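PDB 4W5K: aspartate aminotransferase, mitochondrial from Trypanosoma brucei brucei, which probably catalyses, with pyridoxal 5'-phosphate as cofactor, the reversible transfer of an amino group from L-aspartate to 2-oxoglutarate, working as a homodimer. Local coordinates for residues Pro64-Ala69 with Leu276-Met281; Leu257-Ala262 with Ser272-Leu277; Tyr364-Thr369 with Ser388-Asn393; His335-Ile340 with Thr350-Glu355. The protein carries 1 engineered substitution. One frame throughout, in Å; residues are numbered along the deposited sequence.

Contact 1 of 4, residues Pro64-Ala69 with Leu276-Met281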
# COMPACT_ATOMS: atom_id res chain seq x y z
N PRO A 64 6.15 -6.53 -9.83
CA PRO A 64 4.93 -6.67 -10.63
C PRO A 64 3.70 -6.26 -9.85
O PRO A 64 3.70 -6.27 -8.62
CB PRO A 64 4.88 -8.17 -10.97
CG PRO A 64 6.31 -8.66 -10.79
CD PRO A 64 6.87 -7.81 -9.68
N VAL A 65 2.64 -5.90 -10.57
CA VAL A 65 1.39 -5.51 -9.92
C VAL A 65 0.89 -6.54 -8.89
O VAL A 65 0.42 -6.16 -7.81
CB VAL A 65 0.27 -5.29 -10.99
CG1 VAL A 65 0.04 -6.56 -11.79
CG2 VAL A 65 -1.02 -4.85 -10.34
N THR A 66 1.06 -7.82 -9.20
CA THR A 66 0.58 -8.89 -8.31
C THR A 66 1.62 -9.35 -7.29
O THR A 66 1.38 -10.26 -6.50
CB THR A 66 0.10 -10.08 -9.15
OG1 THR A 66 1.05 -10.29 -10.20
CG2 THR A 66 -1.24 -9.74 -9.80
N GLY A 67 2.77 -8.68 -7.30
CA GLY A 67 3.79 -8.90 -6.28
C GLY A 67 5.00 -9.64 -6.79
O GLY A 67 5.02 -10.12 -7.95
N ILE A 68 6.05 -9.69 -5.97
CA ILE A 68 7.21 -10.49 -6.29
C ILE A 68 6.78 -11.96 -6.42
O ILE A 68 6.24 -12.55 -5.47
CB ILE A 68 8.31 -10.35 -5.20
CG1 ILE A 68 8.76 -8.88 -5.10
CG2 ILE A 68 9.48 -11.27 -5.53
CD1 ILE A 68 9.93 -8.67 -4.16
N ALA A 69 7.04 -12.56 -7.58
CA ALA A 69 6.50 -13.88 -7.91
C ALA A 69 6.96 -14.97 -6.93
O ALA A 69 6.16 -15.83 -6.54
CB ALA A 69 6.89 -14.27 -9.32
N LEU A 276 -6.51 -5.50 -12.09
CA LEU A 276 -7.34 -4.32 -12.36
C LEU A 276 -7.81 -3.62 -11.09
O LEU A 276 -8.21 -2.45 -11.14
CB LEU A 276 -8.57 -4.70 -13.21
CG LEU A 276 -8.18 -5.33 -14.54
CD1 LEU A 276 -9.43 -5.87 -15.22
CD2 LEU A 276 -7.47 -4.31 -15.44
N LEU A 277 -7.77 -4.32 -9.95
CA LEU A 277 -8.12 -3.70 -8.68
C LEU A 277 -6.91 -3.02 -8.03
O LEU A 277 -7.02 -1.95 -7.45
CB LEU A 277 -8.68 -4.73 -7.70
CG LEU A 277 -10.08 -5.27 -8.04
CD1 LEU A 277 -10.44 -6.47 -7.17
CD2 LEU A 277 -11.11 -4.15 -7.86
N ILE A 278 -5.77 -3.69 -8.12
CA ILE A 278 -4.53 -3.19 -7.51
C ILE A 278 -4.00 -1.93 -8.21
O ILE A 278 -3.66 -0.95 -7.55
CB ILE A 278 -3.44 -4.26 -7.55
CG1 ILE A 278 -3.81 -5.44 -6.64
CG2 ILE A 278 -2.06 -3.67 -7.13
CD1 ILE A 278 -3.16 -6.73 -7.08
N ARG A 279 -3.93 -1.96 -9.54
CA ARG A 279 -3.26 -0.89 -10.25
C ARG A 279 -3.84 0.51 -9.95
O ARG A 279 -3.08 1.43 -9.65
CB ARG A 279 -3.26 -1.16 -11.76
CG ARG A 279 -2.44 -0.17 -12.52
CD ARG A 279 -2.30 -0.55 -13.99
NE ARG A 279 -1.62 -1.84 -14.17
CZ ARG A 279 -2.23 -2.97 -14.50
NH1 ARG A 279 -3.55 -2.98 -14.70
NH2 ARG A 279 -1.54 -4.09 -14.65
N PRO A 280 -5.19 0.67 -9.97
CA PRO A 280 -5.74 1.99 -9.65
C PRO A 280 -5.91 2.26 -8.15
O PRO A 280 -6.47 3.30 -7.80
CB PRO A 280 -7.10 1.97 -10.36
CG PRO A 280 -7.52 0.53 -10.22
CD PRO A 280 -6.24 -0.25 -10.47
N MET A 281 -5.41 1.38 -7.29
CA MET A 281 -5.39 1.67 -5.86
C MET A 281 -3.99 2.10 -5.38
O MET A 281 -3.86 3.12 -4.70
CB MET A 281 -5.85 0.46 -5.05
CG MET A 281 -6.19 0.83 -3.63
SD MET A 281 -6.76 -0.58 -2.65
CE MET A 281 -8.34 -0.87 -3.46

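Contact 2 of 4, residues Leu257-Ala262 with Ser272-Leu277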
# COMPACT_ATOMS: atom_id res chain seq x y z
N LEU A 257 -3.08 -12.62 -0.69
CA LEU A 257 -4.47 -12.97 -0.90
C LEU A 257 -4.54 -14.20 -1.78
O LEU A 257 -3.81 -14.29 -2.77
CB LEU A 257 -5.21 -11.79 -1.54
CG LEU A 257 -6.62 -12.06 -2.07
CD1 LEU A 257 -7.55 -12.41 -0.91
CD2 LEU A 257 -7.10 -10.81 -2.75
N HIS A 258 -5.43 -15.15 -1.46
CA HIS A 258 -5.56 -16.39 -2.23
C HIS A 258 -7.03 -16.65 -2.48
O HIS A 258 -7.82 -16.53 -1.53
CB HIS A 258 -4.97 -17.59 -1.46
CG HIS A 258 -3.58 -17.35 -0.96
ND1 HIS A 258 -2.47 -17.37 -1.78
CD2 HIS A 258 -3.13 -17.11 0.30
CE1 HIS A 258 -1.39 -17.15 -1.04
NE2 HIS A 258 -1.77 -16.98 0.22
N ILE A 259 -7.41 -16.95 -3.72
CA ILE A 259 -8.77 -17.39 -4.02
C ILE A 259 -8.73 -18.71 -4.79
O ILE A 259 -8.21 -18.78 -5.90
CB ILE A 259 -9.58 -16.36 -4.87
CG1 ILE A 259 -9.54 -14.95 -4.25
CG2 ILE A 259 -11.03 -16.89 -5.09
CD1 ILE A 259 -8.45 -14.06 -4.88
N SER A 260 -9.31 -19.75 -4.23
CA SER A 260 -9.40 -21.01 -4.97
C SER A 260 -10.55 -20.99 -5.95
O SER A 260 -11.55 -20.30 -5.74
CB SER A 260 -9.55 -22.20 -4.02
OG SER A 260 -10.79 -22.17 -3.35
N THR A 261 -10.38 -21.72 -7.04
CA THR A 261 -11.35 -21.78 -8.12
C THR A 261 -11.42 -23.19 -8.67
O THR A 261 -10.69 -24.08 -8.24
CB THR A 261 -10.99 -20.82 -9.28
OG1 THR A 261 -9.84 -21.32 -9.98
CG2 THR A 261 -10.73 -19.43 -8.77
N ALA A 262 -12.29 -23.41 -9.64
CA ALA A 262 -12.42 -24.75 -10.20
C ALA A 262 -11.29 -25.17 -11.14
O ALA A 262 -11.16 -26.36 -11.45
CB ALA A 262 -13.75 -24.87 -10.93
N SER A 272 -6.05 -11.73 -13.33
CA SER A 272 -6.16 -10.54 -14.17
C SER A 272 -7.07 -9.50 -13.54
O SER A 272 -6.84 -8.29 -13.64
CB SER A 272 -6.68 -10.90 -15.56
OG SER A 272 -5.77 -11.76 -16.21
N GLN A 273 -8.15 -9.97 -12.91
CA GLN A 273 -9.08 -9.05 -12.28
C GLN A 273 -8.47 -8.45 -11.02
O GLN A 273 -8.78 -7.31 -10.67
CB GLN A 273 -10.41 -9.75 -11.96
CG GLN A 273 -11.26 -10.04 -13.20
CD GLN A 273 -11.72 -8.78 -13.92
OE1 GLN A 273 -12.27 -7.84 -13.32
NE2 GLN A 273 -11.49 -8.75 -15.24
N LEU A 274 -7.61 -9.21 -10.33
CA LEU A 274 -6.86 -8.68 -9.18
C LEU A 274 -5.99 -7.52 -9.64
O LEU A 274 -5.95 -6.47 -9.01
CB LEU A 274 -5.98 -9.75 -8.51
CG LEU A 274 -6.72 -10.81 -7.69
CD1 LEU A 274 -5.80 -11.97 -7.32
CD2 LEU A 274 -7.29 -10.17 -6.44
N ALA A 275 -5.30 -7.71 -10.76
CA ALA A 275 -4.47 -6.64 -11.29
C ALA A 275 -5.29 -5.36 -11.56
O ALA A 275 -4.82 -4.26 -11.28
CB ALA A 275 -3.76 -7.09 -12.56
N LEU A 276 -6.51 -5.50 -12.09
CA LEU A 276 -7.34 -4.32 -12.36
C LEU A 276 -7.81 -3.62 -11.09
O LEU A 276 -8.21 -2.45 -11.14
CB LEU A 276 -8.57 -4.70 -13.21
CG LEU A 276 -8.18 -5.33 -14.54
CD1 LEU A 276 -9.43 -5.87 -15.22
CD2 LEU A 276 -7.47 -4.31 -15.44
N LEU A 277 -7.77 -4.32 -9.95
CA LEU A 277 -8.12 -3.70 -8.68
C LEU A 277 -6.91 -3.02 -8.03
O LEU A 277 -7.02 -1.95 -7.45
CB LEU A 277 -8.68 -4.73 -7.70
CG LEU A 277 -10.08 -5.27 -8.04
CD1 LEU A 277 -10.44 -6.47 -7.17
CD2 LEU A 277 -11.11 -4.15 -7.86

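Contact 3 of 4, residues Tyr364-Thr369 with Ser388-Asn393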
# COMPACT_ATOMS: atom_id res chain seq x y z
N TYR A 364 -4.81 2.43 39.04
CA TYR A 364 -3.58 1.66 38.87
C TYR A 364 -2.78 2.03 37.63
O TYR A 364 -1.67 1.53 37.43
CB TYR A 364 -3.90 0.16 38.85
CG TYR A 364 -4.40 -0.34 40.18
CD1 TYR A 364 -3.51 -0.67 41.20
CD2 TYR A 364 -5.76 -0.46 40.44
CE1 TYR A 364 -3.97 -1.12 42.44
CE2 TYR A 364 -6.23 -0.90 41.68
CZ TYR A 364 -5.32 -1.23 42.67
OH TYR A 364 -5.76 -1.67 43.90
N HIS A 365 -3.35 2.90 36.80
CA HIS A 365 -2.69 3.37 35.58
C HIS A 365 -2.36 2.20 34.65
O HIS A 365 -1.34 2.19 33.95
CB HIS A 365 -1.44 4.17 35.93
CG HIS A 365 -1.71 5.32 36.85
ND1 HIS A 365 -1.96 6.60 36.39
CD2 HIS A 365 -1.82 5.38 38.20
CE1 HIS A 365 -2.19 7.39 37.42
NE2 HIS A 365 -2.11 6.68 38.53
N ILE A 366 -3.25 1.21 34.67
CA ILE A 366 -3.22 0.11 33.71
C ILE A 366 -4.23 0.42 32.61
O ILE A 366 -5.42 0.62 32.88
CB ILE A 366 -3.54 -1.23 34.40
CG1 ILE A 366 -2.48 -1.55 35.46
CG2 ILE A 366 -3.66 -2.36 33.37
CD1 ILE A 366 -2.86 -2.71 36.38
N TYR A 367 -3.75 0.47 31.37
CA TYR A 367 -4.58 0.90 30.24
C TYR A 367 -5.01 -0.26 29.35
O TYR A 367 -4.18 -0.96 28.78
CB TYR A 367 -3.82 1.94 29.40
CG TYR A 367 -3.69 3.29 30.07
CD1 TYR A 367 -2.85 3.48 31.15
CD2 TYR A 367 -4.42 4.38 29.60
CE1 TYR A 367 -2.73 4.72 31.76
CE2 TYR A 367 -4.31 5.62 30.21
CZ TYR A 367 -3.47 5.79 31.28
OH TYR A 367 -3.36 7.02 31.88
N MET A 368 -6.33 -0.44 29.24
CA MET A 368 -6.90 -1.38 28.29
C MET A 368 -8.21 -0.78 27.80
O MET A 368 -8.73 0.15 28.43
CB MET A 368 -7.11 -2.77 28.92
CG MET A 368 -8.27 -2.87 29.88
SD MET A 368 -8.40 -4.54 30.61
CE MET A 368 -6.86 -4.63 31.51
N THR A 369 -8.73 -1.26 26.68
CA THR A 369 -9.95 -0.69 26.11
C THR A 369 -11.16 -1.11 26.96
O THR A 369 -11.12 -2.12 27.67
CB THR A 369 -10.15 -1.11 24.63
OG1 THR A 369 -9.82 -2.48 24.46
CG2 THR A 369 -9.25 -0.27 23.72
N SER A 388 -1.79 -8.44 38.14
CA SER A 388 -2.63 -9.43 38.81
C SER A 388 -3.23 -8.87 40.10
O SER A 388 -4.42 -9.06 40.36
CB SER A 388 -1.85 -10.71 39.13
OG SER A 388 -1.31 -11.27 37.94
N GLN A 389 -2.41 -8.17 40.89
CA GLN A 389 -2.90 -7.63 42.16
C GLN A 389 -3.98 -6.60 41.88
O GLN A 389 -5.01 -6.58 42.54
CB GLN A 389 -1.77 -7.00 42.99
CG GLN A 389 -2.23 -6.49 44.36
CD GLN A 389 -2.65 -7.60 45.31
OE1 GLN A 389 -1.85 -8.48 45.65
NE2 GLN A 389 -3.91 -7.58 45.74
N ALA A 390 -3.73 -5.77 40.87
CA ALA A 390 -4.69 -4.74 40.48
C ALA A 390 -6.02 -5.36 40.01
O ALA A 390 -7.09 -4.92 40.42
CB ALA A 390 -4.10 -3.85 39.40
N ILE A 391 -5.95 -6.37 39.16
CA ILE A 391 -7.16 -7.02 38.67
C ILE A 391 -7.92 -7.71 39.81
O ILE A 391 -9.15 -7.63 39.90
CB ILE A 391 -6.84 -8.03 37.55
CG1 ILE A 391 -6.40 -7.25 36.29
CG2 ILE A 391 -8.04 -8.93 37.26
CD1 ILE A 391 -5.91 -8.12 35.12
N HIS A 392 -7.19 -8.35 40.71
CA HIS A 392 -7.84 -8.91 41.91
C HIS A 392 -8.52 -7.81 42.74
O HIS A 392 -9.67 -7.95 43.14
CB HIS A 392 -6.84 -9.67 42.77
CG HIS A 392 -7.40 -10.08 44.11
ND1 HIS A 392 -8.51 -10.88 44.23
CD2 HIS A 392 -7.01 -9.78 45.37
CE1 HIS A 392 -8.77 -11.08 45.52
NE2 HIS A 392 -7.88 -10.41 46.23
N ASN A 393 -7.82 -6.70 42.97
CA ASN A 393 -8.38 -5.62 43.77
C ASN A 393 -9.66 -5.01 43.19
O ASN A 393 -10.57 -4.66 43.94
CB ASN A 393 -7.34 -4.52 43.98
CG ASN A 393 -6.22 -4.95 44.90
OD1 ASN A 393 -6.25 -6.06 45.45
ND2 ASN A 393 -5.23 -4.11 45.07

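Contact 4 of 4, residues His335-Ile340 with Thr350-Glu355. With EDO (1,2-ethanediol), chain E.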
# COMPACT_ATOMS: atom_id res chain seq x y z
N HIS A 335 -12.55 -15.73 41.84
CA HIS A 335 -13.24 -15.80 40.56
C HIS A 335 -12.52 -16.74 39.61
O HIS A 335 -11.36 -17.08 39.80
CB HIS A 335 -13.36 -14.40 39.93
CG HIS A 335 -14.10 -13.43 40.80
ND1 HIS A 335 -15.29 -13.76 41.41
CD2 HIS A 335 -13.80 -12.18 41.21
CE1 HIS A 335 -15.70 -12.74 42.14
NE2 HIS A 335 -14.81 -11.77 42.04
N ASP A 336 -13.23 -17.16 38.57
CA ASP A 336 -12.64 -18.10 37.63
C ASP A 336 -11.94 -17.35 36.50
O ASP A 336 -12.56 -16.51 35.82
CB ASP A 336 -13.69 -19.03 37.04
CG ASP A 336 -13.04 -20.18 36.29
OD1 ASP A 336 -12.80 -21.24 36.93
OD2 ASP A 336 -12.70 -20.01 35.11
N TRP A 337 -10.66 -17.66 36.28
CA TRP A 337 -9.91 -16.99 35.21
C TRP A 337 -9.43 -17.98 34.15
O TRP A 337 -8.54 -17.66 33.35
CB TRP A 337 -8.73 -16.20 35.79
CG TRP A 337 -9.16 -15.15 36.74
CD1 TRP A 337 -9.21 -15.22 38.11
CD2 TRP A 337 -9.65 -13.85 36.39
NE1 TRP A 337 -9.69 -14.05 38.63
CE2 TRP A 337 -9.97 -13.19 37.59
CE3 TRP A 337 -9.83 -13.18 35.17
CZ2 TRP A 337 -10.46 -11.88 37.61
CZ3 TRP A 337 -10.33 -11.88 35.20
CH2 TRP A 337 -10.64 -11.25 36.40
N SER A 338 -10.02 -19.17 34.11
CA SER A 338 -9.54 -20.18 33.18
C SER A 338 -9.65 -19.78 31.71
O SER A 338 -8.91 -20.30 30.87
CB SER A 338 -10.28 -21.52 33.39
OG SER A 338 -11.66 -21.41 33.07
N HIS A 339 -10.56 -18.86 31.39
CA HIS A 339 -10.66 -18.37 30.01
C HIS A 339 -9.36 -17.74 29.53
O HIS A 339 -9.04 -17.79 28.32
CB HIS A 339 -11.80 -17.36 29.85
CG HIS A 339 -11.77 -16.22 30.82
ND1 HIS A 339 -12.05 -16.38 32.17
CD2 HIS A 339 -11.52 -14.91 30.64
CE1 HIS A 339 -11.96 -15.21 32.77
NE2 HIS A 339 -11.64 -14.30 31.86
N ILE A 340 -8.60 -17.15 30.46
CA ILE A 340 -7.34 -16.49 30.07
C ILE A 340 -6.32 -17.50 29.50
O ILE A 340 -5.53 -17.16 28.61
CB ILE A 340 -6.70 -15.73 31.27
CG1 ILE A 340 -7.66 -14.66 31.81
CG2 ILE A 340 -5.35 -15.09 30.89
CD1 ILE A 340 -7.94 -13.52 30.83
N THR A 350 -10.99 -10.27 28.84
CA THR A 350 -10.78 -10.58 30.25
C THR A 350 -12.08 -10.82 31.01
O THR A 350 -12.08 -11.51 32.02
CB THR A 350 -10.03 -9.44 30.97
OG1 THR A 350 -10.83 -8.24 30.96
CG2 THR A 350 -8.66 -9.16 30.32
N GLY A 351 -13.17 -10.21 30.56
CA GLY A 351 -14.43 -10.21 31.27
C GLY A 351 -14.51 -9.11 32.30
O GLY A 351 -15.47 -9.03 33.07
N LEU A 352 -13.51 -8.23 32.34
CA LEU A 352 -13.59 -7.08 33.23
C LEU A 352 -14.71 -6.18 32.72
O LEU A 352 -14.89 -6.01 31.52
CB LEU A 352 -12.26 -6.33 33.29
CG LEU A 352 -11.10 -7.10 33.95
CD1 LEU A 352 -9.75 -6.45 33.67
CD2 LEU A 352 -11.30 -7.21 35.43
N THR A 353 -15.50 -5.63 33.64
CA THR A 353 -16.58 -4.73 33.26
C THR A 353 -16.04 -3.34 32.94
O THR A 353 -14.90 -3.02 33.29
CB THR A 353 -17.64 -4.61 34.37
OG1 THR A 353 -17.08 -3.88 35.46
CG2 THR A 353 -18.07 -5.99 34.86
N ARG A 354 -16.86 -2.51 32.31
CA ARG A 354 -16.46 -1.14 31.97
C ARG A 354 -16.00 -0.40 33.22
O ARG A 354 -14.94 0.22 33.22
CB ARG A 354 -17.60 -0.39 31.28
N GLU A 355 -16.78 -0.49 34.29
CA GLU A 355 -16.40 0.09 35.58
C GLU A 355 -15.02 -0.38 36.04
O GLU A 355 -14.20 0.43 36.49
CB GLU A 355 -17.45 -0.25 36.66
C1 EDO E . -13.93 -12.18 35.26
O1 EDO E . -13.92 -12.56 33.88
C2 EDO E . -13.62 -13.41 36.09
O2 EDO E . -14.53 -14.47 35.72

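Contact 1 of 4, residues Pro64-Ala69 with Leu276-Met281
V65 sets its two methyl branches against consecutive residues of helix 264-282, one on I278 and the other on R279. Its CG2, held anti to the backbone N, slants across the branched base of I278, where CG2 of V65 lies 3.6 Å from CG2 of I278 and 3.7 Å from CB of I278. The isoleucine CG2 is also 3.6 Å from the carbonyl O of V65, so it rests on the peptide as well as on the methyl. V65 CG1 turns instead to R279, whose chain, bent at chi3 (-62°), passes the valine at about a right angle and leaves R279 NH2 4.1 Å from that methyl. The loop residue is presented by a type I beta turn from P64 to G67, closed by G67 N to P64 O at 2.9 Å. Just beyond, P280 brings no N-H to the helix, which kinks there, and the carbonyl O of R279 accepts from N130 of the second subunit. In other aspartate aminotransferases the equivalent arginine reaches into the partner subunit's active site and binds the distal carboxylate of the substrate; R279 probably does the same, its side chain being about 9 Å from a bound PLP. The contact is van der Waals packing, without a polar bond between the two segments: V65 CG1 lies obliquely beside NH2 and offers the guanidinium no acceptor, whose polar partners must come from elsewhere than this loop.

Contact 2 of 4, residues Leu257-Ala262 with Ser272-Leu277
Strand 257-260 and the helical turn 272-277 keep a layer's distance, L257 and L274 being the closest pair at 9.6 Å between their CA atoms, and the gap is bridged by side chains alone. L274 fills it from the helix. With its CG anti to the carbonyl carbon (chi1 -73°), the leucine forks over the strand and gives one methyl to each of two strand residues. CD2 of L274 meets CD2 of L257 at 3.7 Å, the two side chains slanting across one another, while CD1 of L274 meets CD1 of I259 tip to tip at 4.2 Å. L257 and I259 stand two residues apart and so face the helix from the same side of the strand; H258 between them points away. This is the helical layer packed on the large-domain sheet of a fold-type I PLP enzyme: strand 255-260 runs antiparallel to both its neighbours, 92-97 and 238-242, and leads directly into helix 264-282. The chi2 of I259, 96°, lies well away from a staggered value, and this rotation carries CD1 out toward the leucine. I106 and L110 of helix 99-110 and C95 of strand 92-97 also pack on L274.

Contact 3 of 4, residues Tyr364-Thr369 with Ser388-Asn393
Y364 lies over A390 along the inner part of its side chain and ends on N393, one turn further along helix 384-395. Its CB starts 4.1 Å from CB of A390. A chi1 of -67° sets CG opposite the carbonyl carbon and swings the ring out over the alanine, CG of Y364 coming 3.6 Å from CB of A390. That methyl sits under one face, 3.8 Å from the Y364 ring centroid, as a CH-pi contact offset toward the rim. CD1 and CD2 flank it, CE1 is the last to feel it, and CZ passes to ND2 of N393 at 3.7 Å. At the tip OH accepts a hydrogen bond from N393 ND2, 2.8 Å long and nearly straight at 163°, with the oxygen close to the amide plane. Ring and amide are turned 50° against each other. Q389 NE2 donates to N393 OD1 at 2.8 Å, which fixes which way round the amide faces. From the strand, I366 pushes CD1 to a tight 3.5 Å from CB of A390, so aliphatic tip and aromatic face meet the methyl roughly at right angles. Helix 354-364 runs out here, H365 turning the chain with positive phi into strand 366-367, which pairs in parallel with strand 31-32. Helix 384-395 packs across this corner, with L360 also against A390, and L324 and L328 of helix 300-331 meeting S388 and I391.

Contact 4 of 4, residues His335-Ile340 with Thr350-Glu355
An Asx turn at the head of helix 338-342 and an ST turn after strand 347-349 meet here, within the small domain of the aminotransferase fold, where H339 and W337 reach T350 and L352. A chi1 of 53° holds CG of H339 between the backbone N and the carbonyl carbon, turning the imidazole to T350. Its NE2 donates to the carbonyl O of T350 at 2.8 Å and 152°, from 54° above the carbonyl plane and so not on a lone pair. Each side carries a turn of its own. D336 OD2 takes S338 N at 3.0 Å from above its carboxylate plane and S338 OG on its syn lone pair, while T350 OG1 accepts from L352 N at 3.0 Å and is also bonded to the carbonyl O of G372. The apolar part is lighter. CD1 of I340 lies 4.1 Å from CA of T350, and L352 brings CD2 to the edge of the W337 indole, 4.2 Å from CH2. W337 NE1 is hydrogen-bonded to S333 OG. A 1,2-ethanediol molecule, probably from the crystallisation liquor, lies over one face of that ring, C2 3.6 Å above the plane. It is also held by K153, and its O2 donates to D336 O. Its O1 gives T350 O a second donor beside H339 NE2, at 2.8 Å.

Overall arrangement
The four contacts form two pairs at opposite sides of the chain, with centres 42 to 46 Å apart from one pair to the other. Contacts 1 and 2 both use helix 264-282: contact 2 is buried against the large sheet, whereas contact 1, partly exposed, meets a loop beside the dimer interface. Neither has a hydrogen bond between its two segments; contact 2 is wholly aliphatic, while contact 1 also brushes an arginine. Contacts 3 and 4 add side-chain hydrogen bonds, from an asparagine amide in the partly buried contact 3 and a histidine in the buried contact 4. These two contacts touch through apolar side chains, I391 meeting W337 and L352, and M368 meeting L352. The second subunit touches contacts 1 and 2 but neither of the others.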